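Local coordinates for protein oxidoreductase (Corynebacterium diphtheriae, PDB 3K1Y) that probably acts as an FMN-dependent oxidoreductase of the NADPH-dependent FMN reductase family, at residues D32-A37 / K173-A178. Sequence-based numbering, arbitrary orientation.
Sequences DSISEA and KRIARA
I175 of helix 165-188 points its side chain at helix 26-44 and meets S33, I34 and A37 there by van der Waals contact; no hydrogen bond joins 32-37 to 173-178. Its gamma methyl does most of the touching: I175 CG2 lies 3.9 Å from A37 CB and 4.1 Å from I34 CA, with the CG1 of I34 slightly farther off. With chi1 at -66°, CG2 stands anti to the backbone N of I175 and sits against S33 O, I34 CA and A37 CB, while the extended CG1-CD1 arm runs toward S33, where CD1 comes 4.1 Å from S33 CB. I175 CG2 also lies 4.0 Å from S33 O, a carbonyl already hydrogen-bonded by A37 N within its own helix.

In this flavodoxin-like fold, the two helices pack side by side on one face of a five-stranded parallel sheet of order 2-1-3-4-5. The axes of 32-37 and 173-178 come within 8.9 Å and cross at -56°, close enough for the small A37 to face I175 directly.

Beneath the pair, I34 rests on I122 and A124 of strand 120-127, and A178 touches I122 as well as T154 and V156 of strand 150-159. R174 reaches the latter strand too, through a hydrogen bond from NH2 to G155 O.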
loop_
_atom_site.group_PDB
_atom_site.type_symbol
_atom_site.label_atom_id
_atom_site.label_comp_id
_atom_site.label_asym_id
_atom_site.label_seq_id
_atom_site.Cartn_x
_atom_site.Cartn_y
_atom_site.Cartn_z
ATOM N N ASP A 32 -19.895 -17.214 -0.127
ATOM C CA ASP A 32 -20.965 -18.005 0.476
ATOM C C ASP A 32 -20.520 -18.581 1.815
ATOM O O ASP A 32 -21.302 -18.613 2.769
ATOM C CB ASP A 32 -21.406 -19.146 -0.452
ATOM C CG ASP A 32 -22.109 -18.641 -1.700
ATOM O OD1 ASP A 32 -22.635 -17.510 -1.663
ATOM O OD2 ASP A 32 -22.148 -19.380 -2.709
ATOM N N SER A 33 -19.274 -19.037 1.890
ATOM C CA SER A 33 -18.775 -19.584 3.141
ATOM C C SER A 33 -18.821 -18.497 4.187
ATOM O O SER A 33 -19.223 -18.731 5.328
ATOM C CB SER A 33 -17.337 -20.081 2.997
ATOM O OG SER A 33 -17.305 -21.334 2.339
ATOM N N ILE A 34 -18.426 -17.292 3.791
ATOM C CA ILE A 34 -18.419 -16.188 4.733
ATOM C C ILE A 34 -19.825 -15.842 5.219
ATOM O O ILE A 34 -20.050 -15.757 6.423
ATOM C CB ILE A 34 -17.741 -14.925 4.133
ATOM C CG1 ILE A 34 -16.291 -15.241 3.762
ATOM C CG2 ILE A 34 -17.762 -13.785 5.157
ATOM C CD1 ILE A 34 -15.469 -14.040 3.351
ATOM N N SER A 35 -20.778 -15.668 4.307
ATOM C CA SER A 35 -22.129 -15.312 4.741
ATOM C C SER A 35 -22.839 -16.422 5.504
ATOM O O SER A 35 -23.715 -16.145 6.318
ATOM C CB SER A 35 -22.985 -14.838 3.560
ATOM O OG SER A 35 -22.829 -15.677 2.440
ATOM N N GLU A 36 -22.465 -17.672 5.248
ATOM C CA GLU A 36 -23.062 -18.804 5.957
ATOM C C GLU A 36 -22.583 -18.759 7.403
ATOM O O GLU A 36 -23.362 -18.922 8.336
ATOM C CB GLU A 36 -22.643 -20.128 5.317
ATOM C CG GLU A 36 -23.742 -20.786 4.493
ATOM C CD GLU A 36 -23.290 -21.178 3.087
ATOM O OE1 GLU A 36 -22.295 -21.931 2.951
ATOM O OE2 GLU A 36 -23.942 -20.730 2.115
ATOM N N ALA A 37 -21.288 -18.524 7.583
ATOM C CA ALA A 37 -20.716 -18.438 8.917
ATOM C C ALA A 37 -21.301 -17.209 9.633
ATOM O O ALA A 37 -21.568 -17.246 10.837
ATOM C CB ALA A 37 -19.194 -18.342 8.828
ATOM N N LYS A 173 -11.528 -21.926 10.536
ATOM C CA LYS A 173 -11.697 -21.354 11.857
ATOM C C LYS A 173 -11.578 -19.843 11.675
ATOM O O LYS A 173 -12.295 -19.067 12.304
ATOM C CB LYS A 173 -10.590 -21.858 12.780
ATOM C CG LYS A 173 -11.018 -22.105 14.210
ATOM C CD LYS A 173 -11.993 -23.272 14.304
ATOM C CE LYS A 173 -11.385 -24.546 13.739
ATOM N NZ LYS A 173 -10.099 -24.895 14.401
ATOM N N ARG A 174 -10.668 -19.442 10.789
ATOM C CA ARG A 174 -10.423 -18.034 10.506
ATOM C C ARG A 174 -11.684 -17.343 9.975
ATOM O O ARG A 174 -11.981 -16.197 10.340
ATOM C CB ARG A 174 -9.284 -17.902 9.502
ATOM C CG ARG A 174 -8.724 -16.511 9.432
ATOM C CD ARG A 174 -7.666 -16.367 8.367
ATOM N NE ARG A 174 -7.451 -14.950 8.096
ATOM C CZ ARG A 174 -6.869 -14.106 8.942
ATOM N NH1 ARG A 174 -6.425 -14.547 10.113
ATOM N NH2 ARG A 174 -6.776 -12.814 8.641
ATOM N N ILE A 175 -12.423 -18.039 9.115
ATOM C CA ILE A 175 -13.666 -17.496 8.564
ATOM C C ILE A 175 -14.633 -17.225 9.724
ATOM O O ILE A 175 -15.261 -16.172 9.793
ATOM C CB ILE A 175 -14.318 -18.493 7.578
ATOM C CG1 ILE A 175 -13.428 -18.661 6.338
ATOM C CG2 ILE A 175 -15.706 -18.011 7.191
ATOM C CD1 ILE A 175 -13.969 -19.629 5.309
ATOM N N ALA A 176 -14.729 -18.182 10.643
ATOM C CA ALA A 176 -15.601 -18.039 11.802
ATOM C C ALA A 176 -15.225 -16.795 12.611
ATOM O O ALA A 176 -16.106 -16.042 13.037
ATOM C CB ALA A 176 -15.519 -19.285 12.681
ATOM N N ARG A 177 -13.926 -16.567 12.817
ATOM C CA ARG A 177 -13.494 -15.392 13.574
ATOM C C ARG A 177 -14.014 -14.112 12.926
ATOM O O ARG A 177 -14.607 -13.269 13.599
ATOM C CB ARG A 177 -11.969 -15.332 13.683
ATOM C CG ARG A 177 -11.475 -14.121 14.472
ATOM C CD ARG A 177 -9.964 -14.097 14.579
ATOM N NE ARG A 177 -9.461 -15.336 15.158
ATOM C CZ ARG A 177 -8.176 -15.648 15.275
ATOM N NH1 ARG A 177 -7.242 -14.806 14.850
ATOM N NH2 ARG A 177 -7.830 -16.810 15.815
ATOM N N ALA A 178 -13.783 -13.965 11.622
ATOM C CA ALA A 178 -14.270 -12.791 10.894
ATOM C C ALA A 178 -15.796 -12.755 11.011
ATOM O O ALA A 178 -16.397 -11.704 11.238
ATOM C CB ALA A 178 -13.870 -12.872 9.438
#